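Local coordinates for protein galactose-binding lectin (PDB 6VAW) that binds carbohydrate as a D-galactose-specific legume lectin, a homotetramer whose subunits each carry calcium and manganese ions, at residues A[22-27]-A[44-49]; A[64-69]-A[162-167]; A[70-75]-A[219-224]. One frame throughout, in Å; residues are numbered along the deposited sequence.

Interaction 1 (A[22-27]-A[44-49])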
ATOM      1  N   GLY A  22     -22.453  21.360   1.769  1.00 28.65           N
ATOM      2  CA  GLY A  22     -22.783  22.498   0.931  1.00 26.70           C
ATOM      3  C   GLY A  22     -22.953  22.185  -0.539  1.00 28.54           C
ATOM      4  O   GLY A  22     -23.535  21.164  -0.900  1.00 27.16           O
ATOM      5  N   ASP A  23     -22.395  23.057  -1.391  1.00 26.25           N
ATOM      6  CA  ASP A  23     -22.619  23.081  -2.841  1.00 26.81           C
ATOM      7  C   ASP A  23     -21.760  22.107  -3.685  1.00 33.78           C
ATOM      8  O   ASP A  23     -21.791  22.200  -4.913  1.00 34.92           O
ATOM      9  CB  ASP A  23     -22.433  24.523  -3.349  1.00 28.01           C
ATOM     10  CG  ASP A  23     -23.393  25.527  -2.703  1.00 36.78           C
ATOM     11  OD1 ASP A  23     -24.535  25.137  -2.368  1.00 38.18           O
ATOM     12  OD2 ASP A  23     -22.993  26.690  -2.503  1.00 39.64           O
ATOM     13  N   VAL A  24     -21.131  21.104  -3.064  1.00 30.25           N
ATOM     14  CA  VAL A  24     -20.281  20.121  -3.765  1.00 29.25           C
ATOM     15  C   VAL A  24     -21.076  19.188  -4.679  1.00 32.52           C
ATOM     16  O   VAL A  24     -22.155  18.718  -4.320  1.00 32.02           O
ATOM     17  CB  VAL A  24     -19.439  19.278  -2.777  1.00 31.60           C
ATOM     18  CG1 VAL A  24     -18.340  18.514  -3.499  1.00 30.98           C
ATOM     19  CG2 VAL A  24     -18.831  20.148  -1.719  1.00 31.54           C
ATOM     20  N   THR A  25     -20.497  18.899  -5.851  1.00 29.40           N
ATOM     21  CA  THR A  25     -20.989  17.946  -6.842  1.00 29.52           C
ATOM     22  C   THR A  25     -19.814  17.077  -7.335  1.00 34.13           C
ATOM     23  O   THR A  25     -18.643  17.484  -7.246  1.00 33.92           O
ATOM     24  CB  THR A  25     -21.699  18.649  -8.018  1.00 39.69           C
ATOM     25  OG1 THR A  25     -20.816  19.582  -8.638  1.00 41.01           O
ATOM     26  CG2 THR A  25     -23.000  19.345  -7.610  1.00 40.97           C
ATOM     27  N   VAL A  26     -20.122  15.880  -7.826  1.00 30.41           N
ATOM     28  CA  VAL A  26     -19.142  14.993  -8.419  1.00 31.50           C
ATOM     29  C   VAL A  26     -19.441  14.970  -9.922  1.00 35.86           C
ATOM     30  O   VAL A  26     -20.560  14.659 -10.323  1.00 33.29           O
ATOM     31  CB  VAL A  26     -19.104  13.582  -7.770  1.00 36.07           C
ATOM     32  CG1 VAL A  26     -18.171  12.642  -8.545  1.00 35.83           C
ATOM     33  CG2 VAL A  26     -18.692  13.666  -6.291  1.00 36.12           C
ATOM     34  N   LEU A  27     -18.455  15.350 -10.741  1.00 34.10           N
ATOM     35  CA  LEU A  27     -18.570  15.341 -12.198  1.00 34.73           C
ATOM     36  C   LEU A  27     -18.415  13.908 -12.732  1.00 39.15           C
ATOM     37  O   LEU A  27     -17.883  13.041 -12.028  1.00 37.65           O
ATOM     38  CB  LEU A  27     -17.535  16.281 -12.840  1.00 34.89           C
ATOM     39  CG  LEU A  27     -17.515  17.741 -12.327  1.00 40.04           C
ATOM     40  CD1 LEU A  27     -16.384  18.498 -12.938  1.00 40.68           C
ATOM     41  CD2 LEU A  27     -18.817  18.477 -12.623  1.00 40.39           C
ATOM     42  N   GLY A  44     -18.607  24.985  -0.671  1.00 22.71           N
ATOM     43  CA  GLY A  44     -18.610  23.531  -0.784  1.00 22.08           C
ATOM     44  C   GLY A  44     -17.386  22.951  -0.105  1.00 24.28           C
ATOM     45  O   GLY A  44     -16.301  23.521  -0.207  1.00 21.61           O
ATOM     46  N   ARG A  45     -17.568  21.868   0.656  1.00 20.58           N
ATOM     47  CA  ARG A  45     -16.484  21.205   1.365  1.00 20.96           C
ATOM     48  C   ARG A  45     -16.637  19.691   1.264  1.00 26.01           C
ATOM     49  O   ARG A  45     -17.761  19.184   1.219  1.00 25.85           O
ATOM     50  CB  ARG A  45     -16.409  21.624   2.844  1.00 19.14           C
ATOM     51  CG  ARG A  45     -16.882  23.043   3.165  1.00 21.01           C
ATOM     52  CD  ARG A  45     -16.350  23.569   4.488  1.00 21.29           C
ATOM     53  NE  ARG A  45     -16.685  22.723   5.631  1.00 22.67           N
ATOM     54  CZ  ARG A  45     -16.416  23.049   6.891  1.00 33.57           C
ATOM     55  NH1 ARG A  45     -15.844  24.216   7.173  1.00 22.63           N
ATOM     56  NH2 ARG A  45     -16.713  22.218   7.876  1.00 28.16           N
ATOM     57  N   VAL A  46     -15.505  18.970   1.200  1.00 21.03           N
ATOM     58  CA  VAL A  46     -15.451  17.514   1.214  1.00 21.48           C
ATOM     59  C   VAL A  46     -14.563  17.112   2.376  1.00 25.13           C
ATOM     60  O   VAL A  46     -13.511  17.721   2.571  1.00 23.79           O
ATOM     61  CB  VAL A  46     -15.035  16.834  -0.117  1.00 26.97           C
ATOM     62  CG1 VAL A  46     -16.040  17.120  -1.210  1.00 27.73           C
ATOM     63  CG2 VAL A  46     -13.618  17.217  -0.556  1.00 27.00           C
ATOM     64  N   LEU A  47     -14.980  16.108   3.152  1.00 23.60           N
ATOM     65  CA  LEU A  47     -14.205  15.598   4.282  1.00 24.89           C
ATOM     66  C   LEU A  47     -14.034  14.099   4.177  1.00 27.73           C
ATOM     67  O   LEU A  47     -14.953  13.412   3.701  1.00 25.51           O
ATOM     68  CB  LEU A  47     -14.897  15.909   5.624  1.00 26.21           C
ATOM     69  CG  LEU A  47     -15.205  17.367   5.952  1.00 33.26           C
ATOM     70  CD1 LEU A  47     -16.382  17.459   6.890  1.00 35.50           C
ATOM     71  CD2 LEU A  47     -14.003  18.071   6.543  1.00 36.51           C
ATOM     72  N   TYR A  48     -12.876  13.586   4.650  1.00 24.86           N
ATOM     73  CA  TYR A  48     -12.710  12.149   4.762  1.00 24.54           C
ATOM     74  C   TYR A  48     -13.660  11.780   5.905  1.00 28.61           C
ATOM     75  O   TYR A  48     -13.643  12.452   6.932  1.00 27.68           O
ATOM     76  CB  TYR A  48     -11.247  11.752   4.979  1.00 25.66           C
ATOM     77  CG  TYR A  48     -11.071  10.258   5.034  1.00 28.37           C
ATOM     78  CD1 TYR A  48     -11.278   9.471   3.901  1.00 29.97           C
ATOM     79  CD2 TYR A  48     -10.706   9.622   6.219  1.00 30.20           C
ATOM     80  CE1 TYR A  48     -11.100   8.094   3.939  1.00 31.92           C
ATOM     81  CE2 TYR A  48     -10.559   8.234   6.274  1.00 31.51           C
ATOM     82  CZ  TYR A  48     -10.755   7.478   5.130  1.00 41.63           C
ATOM     83  OH  TYR A  48     -10.564   6.116   5.169  1.00 54.66           O
ATOM     84  N   ALA A  49     -14.548  10.850   5.623  1.00 27.17           N
ATOM     85  CA  ALA A  49     -15.683  10.557   6.521  1.00 28.61           C
ATOM     86  C   ALA A  49     -15.254  10.060   7.892  1.00 32.60           C
ATOM     87  O   ALA A  49     -16.036  10.193   8.809  1.00 33.97           O
ATOM     88  CB  ALA A  49     -16.611   9.577   5.863  1.00 29.20           C
TER
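Val24 carries this contact, leaning its side chain onto Gly44, Arg45 and Val46. Its CB points toward the strand that holds these three residues, and both methyls branch from there onto it. CG1 stands anti to the backbone N (chi1 -166°), which leaves CG2 beside that N. CG2 is the branch that meets backbone. Val24 CG2 lies 3.5 Å from Gly44 CA, close over a residue with no side chain to hold it off. Val24 CG2 also comes within 3.2 Å of Arg45 N and rests near Arg45 O, so this methyl is packed tightly on the peptide chain. CG1 meets the other valine instead, with Val24 CG1 and Val46 CG1 3.5 Å apart. The two side chains cross at about a right angle, and Val46 CG1 also comes near Val24 CG2. Ile32 packs against both valines from strand 32-33.

The contact lies at the edge of the curved front sheet of the legume lectin jelly roll. Strand 18-22 is the outermost strand of this sheet within the chain and pairs with strand 43-53. Gly22 with Gly44 is an antiparallel non-hydrogen-bonded pair, their CA atoms 4.6 Å apart. Gly22 has a positive phi of 72°, a value that suits glycine, and just beyond it the chain leaves the sheet edge. Asp23 N is still 3.9 Å from Gly44 CA. The Asp23 carboxylate reaches past the segment: OD1 makes a salt bridge to Lys39, and OD2 takes hydrogen bonds from Ser42 OG and Val43 N. The CB of Arg45 points away from residues 22-27. Gln21 OE1 holds its NE, Thr94 OG1 its NH2 and the Gly107 carbonyl its NH1, which together fix the guanidinium.

Interaction 2 (A[64-69]-A[162-167])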
ATOM      1  N   SER A  64       2.339  11.836  12.753  1.00 19.86           N
ATOM      2  CA  SER A  64       2.970  12.462  11.601  1.00 20.38           C
ATOM      3  C   SER A  64       2.091  12.090  10.441  1.00 20.79           C
ATOM      4  O   SER A  64       1.368  11.084  10.533  1.00 21.33           O
ATOM      5  CB  SER A  64       4.407  11.966  11.393  1.00 22.87           C
ATOM      6  OG  SER A  64       5.306  12.583  12.304  1.00 23.89           O
ATOM      7  N   PHE A  65       2.124  12.850   9.363  1.00 18.25           N
ATOM      8  CA  PHE A  65       1.370  12.460   8.180  1.00 17.66           C
ATOM      9  C   PHE A  65       2.052  12.955   6.902  1.00 20.72           C
ATOM     10  O   PHE A  65       2.865  13.896   6.911  1.00 18.36           O
ATOM     11  CB  PHE A  65      -0.106  12.885   8.236  1.00 18.40           C
ATOM     12  CG  PHE A  65      -0.386  14.365   8.244  1.00 19.70           C
ATOM     13  CD1 PHE A  65      -0.320  15.109   7.064  1.00 21.29           C
ATOM     14  CD2 PHE A  65      -0.832  14.996   9.400  1.00 21.05           C
ATOM     15  CE1 PHE A  65      -0.637  16.466   7.052  1.00 21.21           C
ATOM     16  CE2 PHE A  65      -1.138  16.365   9.392  1.00 23.42           C
ATOM     17  CZ  PHE A  65      -1.025  17.090   8.229  1.00 21.91           C
ATOM     18  N   LEU A  66       1.726  12.253   5.810  1.00 18.48           N
ATOM     19  CA  LEU A  66       2.165  12.530   4.456  1.00 18.39           C
ATOM     20  C   LEU A  66       0.904  12.534   3.606  1.00 23.55           C
ATOM     21  O   LEU A  66       0.184  11.541   3.607  1.00 20.25           O
ATOM     22  CB  LEU A  66       3.179  11.485   3.944  1.00 18.84           C
ATOM     23  CG  LEU A  66       3.439  11.506   2.428  1.00 22.95           C
ATOM     24  CD1 LEU A  66       4.140  12.855   2.007  1.00 23.28           C
ATOM     25  CD2 LEU A  66       4.246  10.310   1.994  1.00 25.97           C
ATOM     26  N   THR A  67       0.655  13.619   2.888  1.00 20.53           N
ATOM     27  CA  THR A  67      -0.537  13.652   2.038  1.00 21.03           C
ATOM     28  C   THR A  67      -0.197  14.334   0.739  1.00 25.18           C
ATOM     29  O   THR A  67       0.623  15.239   0.708  1.00 25.10           O
ATOM     30  CB  THR A  67      -1.781  14.277   2.756  1.00 25.70           C
ATOM     31  OG1 THR A  67      -2.947  14.137   1.928  1.00 25.41           O
ATOM     32  CG2 THR A  67      -1.612  15.744   3.154  1.00 24.00           C
ATOM     33  N   SER A  68      -0.780  13.838  -0.353  1.00 21.13           N
ATOM     34  CA  SER A  68      -0.623  14.430  -1.663  1.00 20.69           C
ATOM     35  C   SER A  68      -2.000  14.573  -2.317  1.00 22.41           C
ATOM     36  O   SER A  68      -2.889  13.742  -2.105  1.00 22.15           O
ATOM     37  CB  SER A  68       0.309  13.594  -2.533  1.00 24.56           C
ATOM     38  OG  SER A  68       1.595  13.454  -1.941  1.00 36.64           O
ATOM     39  N   PHE A  69      -2.193  15.654  -3.045  1.00 19.62           N
ATOM     40  CA  PHE A  69      -3.457  15.876  -3.748  1.00 18.25           C
ATOM     41  C   PHE A  69      -3.199  16.713  -4.975  1.00 23.70           C
ATOM     42  O   PHE A  69      -2.128  17.315  -5.110  1.00 22.95           O
ATOM     43  CB  PHE A  69      -4.541  16.527  -2.824  1.00 18.68           C
ATOM     44  CG  PHE A  69      -4.119  17.794  -2.106  1.00 21.12           C
ATOM     45  CD1 PHE A  69      -4.258  19.035  -2.716  1.00 22.37           C
ATOM     46  CD2 PHE A  69      -3.562  17.741  -0.830  1.00 21.56           C
ATOM     47  CE1 PHE A  69      -3.898  20.203  -2.048  1.00 23.37           C
ATOM     48  CE2 PHE A  69      -3.163  18.907  -0.175  1.00 24.23           C
ATOM     49  CZ  PHE A  69      -3.354  20.135  -0.781  1.00 21.56           C
ATOM     50  N   LYS A 162      -0.191  19.985  -8.367  1.00 24.91           N
ATOM     51  CA  LYS A 162       0.152  18.876  -7.474  1.00 24.41           C
ATOM     52  C   LYS A 162       0.698  19.443  -6.165  1.00 26.65           C
ATOM     53  O   LYS A 162       1.494  20.389  -6.174  1.00 24.87           O
ATOM     54  CB  LYS A 162       1.173  17.910  -8.119  1.00 27.96           C
ATOM     55  CG  LYS A 162       0.636  17.212  -9.352  1.00 45.70           C
ATOM     56  CD  LYS A 162       1.555  16.150  -9.898  1.00 60.27           C
ATOM     57  CE  LYS A 162       0.884  15.471 -11.062  1.00 80.90           C
ATOM     58  NZ  LYS A 162       0.766  16.342 -12.274  1.00 93.71           N
ATOM     59  N   VAL A 163       0.239  18.898  -5.044  1.00 22.34           N
ATOM     60  CA  VAL A 163       0.665  19.350  -3.715  1.00 21.03           C
ATOM     61  C   VAL A 163       1.082  18.135  -2.886  1.00 22.76           C
ATOM     62  O   VAL A 163       0.419  17.100  -2.911  1.00 20.55           O
ATOM     63  CB  VAL A 163      -0.425  20.191  -2.979  1.00 23.29           C
ATOM     64  CG1 VAL A 163       0.113  20.754  -1.651  1.00 23.74           C
ATOM     65  CG2 VAL A 163      -0.965  21.326  -3.868  1.00 22.40           C
ATOM     66  N   THR A 164       2.154  18.286  -2.127  1.00 18.30           N
ATOM     67  CA  THR A 164       2.636  17.296  -1.194  1.00 17.75           C
ATOM     68  C   THR A 164       2.801  18.025   0.125  1.00 21.98           C
ATOM     69  O   THR A 164       3.345  19.122   0.164  1.00 21.08           O
ATOM     70  CB  THR A 164       3.922  16.624  -1.708  1.00 25.09           C
ATOM     71  OG1 THR A 164       3.584  15.757  -2.780  1.00 26.01           O
ATOM     72  CG2 THR A 164       4.605  15.783  -0.639  1.00 25.10           C
ATOM     73  N   VAL A 165       2.309  17.423   1.192  1.00 19.14           N
ATOM     74  CA  VAL A 165       2.364  17.998   2.517  1.00 19.01           C
ATOM     75  C   VAL A 165       2.945  16.959   3.492  1.00 21.50           C
ATOM     76  O   VAL A 165       2.521  15.808   3.542  1.00 21.68           O
ATOM     77  CB  VAL A 165       0.983  18.525   2.997  1.00 22.26           C
ATOM     78  CG1 VAL A 165       1.103  19.156   4.363  1.00 21.85           C
ATOM     79  CG2 VAL A 165       0.356  19.515   2.001  1.00 22.43           C
ATOM     80  N   ILE A 166       3.899  17.414   4.312  1.00 19.06           N
ATOM     81  CA  ILE A 166       4.528  16.565   5.332  1.00 18.78           C
ATOM     82  C   ILE A 166       4.338  17.240   6.673  1.00 20.35           C
ATOM     83  O   ILE A 166       4.770  18.390   6.834  1.00 20.11           O
ATOM     84  CB  ILE A 166       6.037  16.277   5.091  1.00 20.73           C
ATOM     85  CG1 ILE A 166       6.311  15.550   3.772  1.00 21.22           C
ATOM     86  CG2 ILE A 166       6.653  15.499   6.284  1.00 22.83           C
ATOM     87  CD1 ILE A 166       7.820  15.532   3.416  1.00 22.06           C
ATOM     88  N   TYR A 167       3.742  16.519   7.641  1.00 17.15           N
ATOM     89  CA  TYR A 167       3.693  17.033   9.011  1.00 15.52           C
ATOM     90  C   TYR A 167       4.596  16.154   9.865  1.00 20.10           C
ATOM     91  O   TYR A 167       4.370  14.944   9.966  1.00 17.84           O
ATOM     92  CB  TYR A 167       2.273  17.135   9.580  1.00 17.55           C
ATOM     93  CG  TYR A 167       2.255  17.730  10.971  1.00 18.57           C
ATOM     94  CD1 TYR A 167       2.528  19.083  11.176  1.00 20.59           C
ATOM     95  CD2 TYR A 167       2.094  16.922  12.093  1.00 19.32           C
ATOM     96  CE1 TYR A 167       2.581  19.625  12.461  1.00 21.10           C
ATOM     97  CE2 TYR A 167       2.139  17.452  13.380  1.00 18.30           C
ATOM     98  CZ  TYR A 167       2.373  18.809  13.561  1.00 23.95           C
ATOM     99  OH  TYR A 167       2.381  19.360  14.823  1.00 25.43           O
TER
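The ring of Phe65 lies over CB of Tyr167, which sits 3.6 Å from the ring centroid and 15° off its normal. This is a CH-pi contact over the ring face. Both residues belong to the large back sheet of the legume lectin jelly roll, where strands 64-74 and 159-168 run antiparallel. The torsion of Phe65 (chi1 65°) sets CG between its own N and carbonyl carbon and tips the ring across the neighbouring strand. The Tyr167 side chain crosses that of Phe65 at a slant, and its ring runs on away from the neighbouring strand. The ring planes differ by 26°, and the rings are so far offset that they hardly overlap.

Phe69 repeats the pattern with Val163. Val163 CB lies 3.8 Å from the Phe69 ring centroid, over one face, and both valine methyls touch the ring rim. Between the two phenylalanines, Val165 packs its CB 3.8 Å from Thr67 CG2. Its methyls reach obliquely toward the rings, CG1 to Phe65 and CG2 to Phe69. This face of the sheet looks into the sandwich, where Phe204 and Phe206 meet Phe65 and Phe69 edge-to-face.

Pairs of backbone bonds join Phe65 to Tyr167, Thr67 to Val165 and Phe69 to Val163. They are of ordinary length; Val163 N to Phe69 O is 2.8 Å. Tyr167 OH hydrogen-bonds to Val192 O, and Thr67 OG1 to Ser224 O and Trp223 NE1. On the other face, Leu66 CD1 lies 3.9 Å from Ile166 CG1. This face meets the third subunit of the tetramer, where Thr164 and Ile166 each pack on their own counterpart in that subunit. Beside them, Ser68 OG and Thr164 OG1 share a hydrogen bond of 3.2 Å.

Interaction 3 (A[70-75]-A[219-224])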
ATOM      1  N   SER A  70      -4.168  16.693  -5.904  1.00 22.09           N
ATOM      2  CA  SER A  70      -4.125  17.496  -7.102  1.00 22.13           C
ATOM      3  C   SER A  70      -5.443  18.222  -7.284  1.00 23.99           C
ATOM      4  O   SER A  70      -6.518  17.681  -6.996  1.00 22.51           O
ATOM      5  CB  SER A  70      -3.777  16.678  -8.333  1.00 25.02           C
ATOM      6  OG  SER A  70      -4.714  15.651  -8.586  1.00 30.26           O
ATOM      7  N   PHE A  71      -5.348  19.464  -7.715  1.00 23.10           N
ATOM      8  CA  PHE A  71      -6.523  20.282  -7.939  1.00 23.61           C
ATOM      9  C   PHE A  71      -6.372  21.086  -9.210  1.00 27.21           C
ATOM     10  O   PHE A  71      -5.280  21.139  -9.801  1.00 24.43           O
ATOM     11  CB  PHE A  71      -6.795  21.213  -6.725  1.00 25.24           C
ATOM     12  CG  PHE A  71      -5.777  22.308  -6.472  1.00 26.08           C
ATOM     13  CD1 PHE A  71      -5.790  23.484  -7.225  1.00 27.03           C
ATOM     14  CD2 PHE A  71      -4.853  22.196  -5.434  1.00 27.19           C
ATOM     15  CE1 PHE A  71      -4.851  24.491  -6.999  1.00 27.11           C
ATOM     16  CE2 PHE A  71      -3.921  23.214  -5.194  1.00 29.10           C
ATOM     17  CZ  PHE A  71      -3.925  24.354  -5.972  1.00 26.38           C
ATOM     18  N   GLU A  72      -7.468  21.762  -9.587  1.00 24.65           N
ATOM     19  CA  GLU A  72      -7.506  22.642 -10.733  1.00 23.53           C
ATOM     20  C   GLU A  72      -8.480  23.774 -10.467  1.00 25.96           C
ATOM     21  O   GLU A  72      -9.586  23.546  -9.973  1.00 24.14           O
ATOM     22  CB  GLU A  72      -7.905  21.837 -11.985  1.00 25.07           C
ATOM     23  CG  GLU A  72      -7.857  22.616 -13.291  1.00 37.72           C
ATOM     24  CD  GLU A  72      -8.621  21.972 -14.436  1.00 56.67           C
ATOM     25  OE1 GLU A  72      -8.465  20.746 -14.652  1.00 51.53           O
ATOM     26  OE2 GLU A  72      -9.374  22.700 -15.126  1.00 44.93           O
ATOM     27  N   MET A  73      -8.044  25.002 -10.760  1.00 22.17           N
ATOM     28  CA  MET A  73      -8.934  26.154 -10.723  1.00 23.47           C
ATOM     29  C   MET A  73      -9.018  26.699 -12.141  1.00 27.71           C
ATOM     30  O   MET A  73      -7.989  26.817 -12.817  1.00 25.91           O
ATOM     31  CB  MET A  73      -8.486  27.194  -9.703  1.00 25.12           C
ATOM     32  CG  MET A  73      -8.816  26.775  -8.282  1.00 27.29           C
ATOM     33  SD  MET A  73      -8.328  27.980  -7.048  1.00 29.85           S
ATOM     34  CE  MET A  73      -6.544  27.680  -6.928  1.00 28.19           C
ATOM     35  N   LYS A  74     -10.237  26.947 -12.614  1.00 27.15           N
ATOM     36  CA  LYS A  74     -10.460  27.434 -13.971  1.00 27.16           C
ATOM     37  C   LYS A  74     -11.410  28.631 -13.979  1.00 31.37           C
ATOM     38  O   LYS A  74     -12.458  28.605 -13.324  1.00 30.97           O
ATOM     39  CB  LYS A  74     -10.995  26.311 -14.856  1.00 27.68           C
ATOM     40  CG  LYS A  74     -10.915  26.624 -16.343  1.00 43.08           C
ATOM     41  CD  LYS A  74     -10.749  25.367 -17.159  1.00 59.83           C
ATOM     42  CE  LYS A  74     -11.534  25.371 -18.450  1.00 79.56           C
ATOM     43  NZ  LYS A  74     -11.086  26.378 -19.463  1.00 92.27           N
ATOM     44  N   ASP A  75     -11.018  29.682 -14.715  1.00 29.02           N
ATOM     45  CA  ASP A  75     -11.805  30.902 -14.876  1.00 29.61           C
ATOM     46  C   ASP A  75     -13.095  30.620 -15.609  1.00 34.64           C
ATOM     47  O   ASP A  75     -13.161  29.714 -16.446  1.00 34.44           O
ATOM     48  CB  ASP A  75     -11.046  31.952 -15.708  1.00 31.71           C
ATOM     49  CG  ASP A  75      -9.722  32.441 -15.182  1.00 44.42           C
ATOM     50  OD1 ASP A  75      -9.278  31.938 -14.122  1.00 45.86           O
ATOM     51  OD2 ASP A  75      -9.111  33.303 -15.844  1.00 49.10           O
ATOM     52  N   LEU A 219     -11.806  22.442  -8.585  1.00 22.08           N
ATOM     53  CA  LEU A 219     -11.838  20.982  -8.709  1.00 23.01           C
ATOM     54  C   LEU A 219     -10.796  20.250  -7.866  1.00 24.42           C
ATOM     55  O   LEU A 219      -9.650  20.662  -7.858  1.00 23.07           O
ATOM     56  CB  LEU A 219     -11.609  20.547 -10.169  1.00 23.77           C
ATOM     57  CG  LEU A 219     -12.614  21.053 -11.208  1.00 30.10           C
ATOM     58  CD1 LEU A 219     -12.089  20.821 -12.610  1.00 32.07           C
ATOM     59  CD2 LEU A 219     -13.964  20.393 -11.023  1.00 30.25           C
ATOM     60  N   ILE A 220     -11.184  19.157  -7.209  1.00 21.35           N
ATOM     61  CA  ILE A 220     -10.280  18.259  -6.494  1.00 22.81           C
ATOM     62  C   ILE A 220     -10.226  17.011  -7.368  1.00 28.48           C
ATOM     63  O   ILE A 220     -11.275  16.416  -7.637  1.00 29.06           O
ATOM     64  CB  ILE A 220     -10.658  17.973  -5.014  1.00 26.30           C
ATOM     65  CG1 ILE A 220     -10.884  19.278  -4.191  1.00 26.03           C
ATOM     66  CG2 ILE A 220      -9.636  17.033  -4.354  1.00 29.40           C
ATOM     67  CD1 ILE A 220      -9.629  20.236  -3.982  1.00 35.65           C
ATOM     68  N   ARG A 221      -9.034  16.683  -7.876  1.00 22.77           N
ATOM     69  CA  ARG A 221      -8.830  15.582  -8.815  1.00 23.61           C
ATOM     70  C   ARG A 221      -8.407  14.261  -8.166  1.00 28.30           C
ATOM     71  O   ARG A 221      -8.818  13.193  -8.632  1.00 29.27           O
ATOM     72  CB  ARG A 221      -7.804  15.988  -9.872  1.00 24.96           C
ATOM     73  CG  ARG A 221      -8.282  17.144 -10.755  1.00 23.69           C
ATOM     74  CD  ARG A 221      -7.232  17.603 -11.753  1.00 39.34           C
ATOM     75  NE  ARG A 221      -6.708  16.504 -12.576  1.00 65.47           N
ATOM     76  CZ  ARG A 221      -7.202  16.134 -13.754  1.00 91.65           C
ATOM     77  NH1 ARG A 221      -8.244  16.769 -14.278  1.00 84.44           N
ATOM     78  NH2 ARG A 221      -6.655  15.123 -14.419  1.00 83.37           N
ATOM     79  N   SER A 222      -7.543  14.316  -7.152  1.00 24.41           N
ATOM     80  CA  SER A 222      -7.044  13.122  -6.470  1.00 23.19           C
ATOM     81  C   SER A 222      -6.551  13.474  -5.080  1.00 24.25           C
ATOM     82  O   SER A 222      -6.268  14.637  -4.806  1.00 21.75           O
ATOM     83  CB  SER A 222      -5.933  12.450  -7.277  1.00 25.06           C
ATOM     84  OG  SER A 222      -4.789  13.270  -7.404  1.00 30.25           O
ATOM     85  N   TRP A 223      -6.474  12.472  -4.200  1.00 22.68           N
ATOM     86  CA  TRP A 223      -6.022  12.664  -2.829  1.00 22.55           C
ATOM     87  C   TRP A 223      -5.526  11.345  -2.230  1.00 25.23           C
ATOM     88  O   TRP A 223      -6.270  10.370  -2.207  1.00 26.79           O
ATOM     89  CB  TRP A 223      -7.175  13.228  -1.997  1.00 20.72           C
ATOM     90  CG  TRP A 223      -6.842  13.608  -0.584  1.00 20.69           C
ATOM     91  CD1 TRP A 223      -5.615  13.937  -0.072  1.00 22.47           C
ATOM     92  CD2 TRP A 223      -7.776  13.763   0.488  1.00 20.56           C
ATOM     93  NE1 TRP A 223      -5.731  14.269   1.254  1.00 20.89           N
ATOM     94  CE2 TRP A 223      -7.052  14.206   1.616  1.00 23.89           C
ATOM     95  CE3 TRP A 223      -9.169  13.629   0.590  1.00 21.63           C
ATOM     96  CZ2 TRP A 223      -7.680  14.511   2.834  1.00 22.36           C
ATOM     97  CZ3 TRP A 223      -9.776  13.868   1.812  1.00 23.74           C
ATOM     98  CH2 TRP A 223      -9.031  14.281   2.923  1.00 24.44           C
ATOM     99  N   SER A 224      -4.279  11.326  -1.733  1.00 19.73           N
ATOM    100  CA  SER A 224      -3.702  10.191  -1.029  1.00 19.32           C
ATOM    101  C   SER A 224      -3.267  10.686   0.341  1.00 23.22           C
ATOM    102  O   SER A 224      -2.932  11.857   0.489  1.00 21.40           O
ATOM    103  CB  SER A 224      -2.558   9.560  -1.821  1.00 24.73           C
ATOM    104  OG  SER A 224      -1.420  10.404  -1.877  1.00 31.48           O
TER
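A classic beta bulge interrupts the pairing of strands 64-74 and 217-229 in the back sheet. Arg221 and Ser222 both face Ser70. Ser70 N bonds to Ser222 O, while Arg221 N bonds to Ser70 O at 2.8 Å. Beyond the bulge the register has moved by one, and Glu72 and Leu219 exchange two backbone bonds. The extra residue, Arg221, has psi near -39°, far from the extended strand value. Arg221 CB comes 3.4 Å from Ser70 OG.

Ser70 OG and Ser222 OG are 2.7 Å apart and hydrogen-bonded, with neither fixed as donor. On the same face, the Glu72 chain is extended and lies beside Leu219, its CD 4.1 Å from Leu219 CD1. Glu72 OE1 is 4.0 Å from Arg221 NH1. On the opposite face, Phe71 CB is 3.1 Å from Leu219 O and touches Ile220 CD1. The Phe71 ring meets the ring of Phe122, which follows the manganese ligand Glu121 in the chain; the ion itself is about 13 Å from the Phe71 side chain.

Glu72 and Arg221 are too far apart for a salt bridge. Their opposite charges probably attract only mildly, so the backbone and serine bonds are the firmer links here.

In the fold
From the N terminus, interaction 1 comes first. It closes a short loop of 16 residues and brings the chain back to the edge of the front sheet. It is complete before strand 64-74 begins. That strand serves both other contacts: its first half pairs with 162-167 on one flank, its second half with 219-224 on the other. Interactions 2 and 3 cross, since 70-75 opens before 162-167 closes interaction 2 and is met only later by 219-224. Together they place strand 64-74 inside the back sheet. They meet where Ser68 O bonds to Ser224 N. Interaction 1 touches interaction 3 through Leu27 on Leu219, and through Tyr48 of the front sheet on Trp223 of the back sheet.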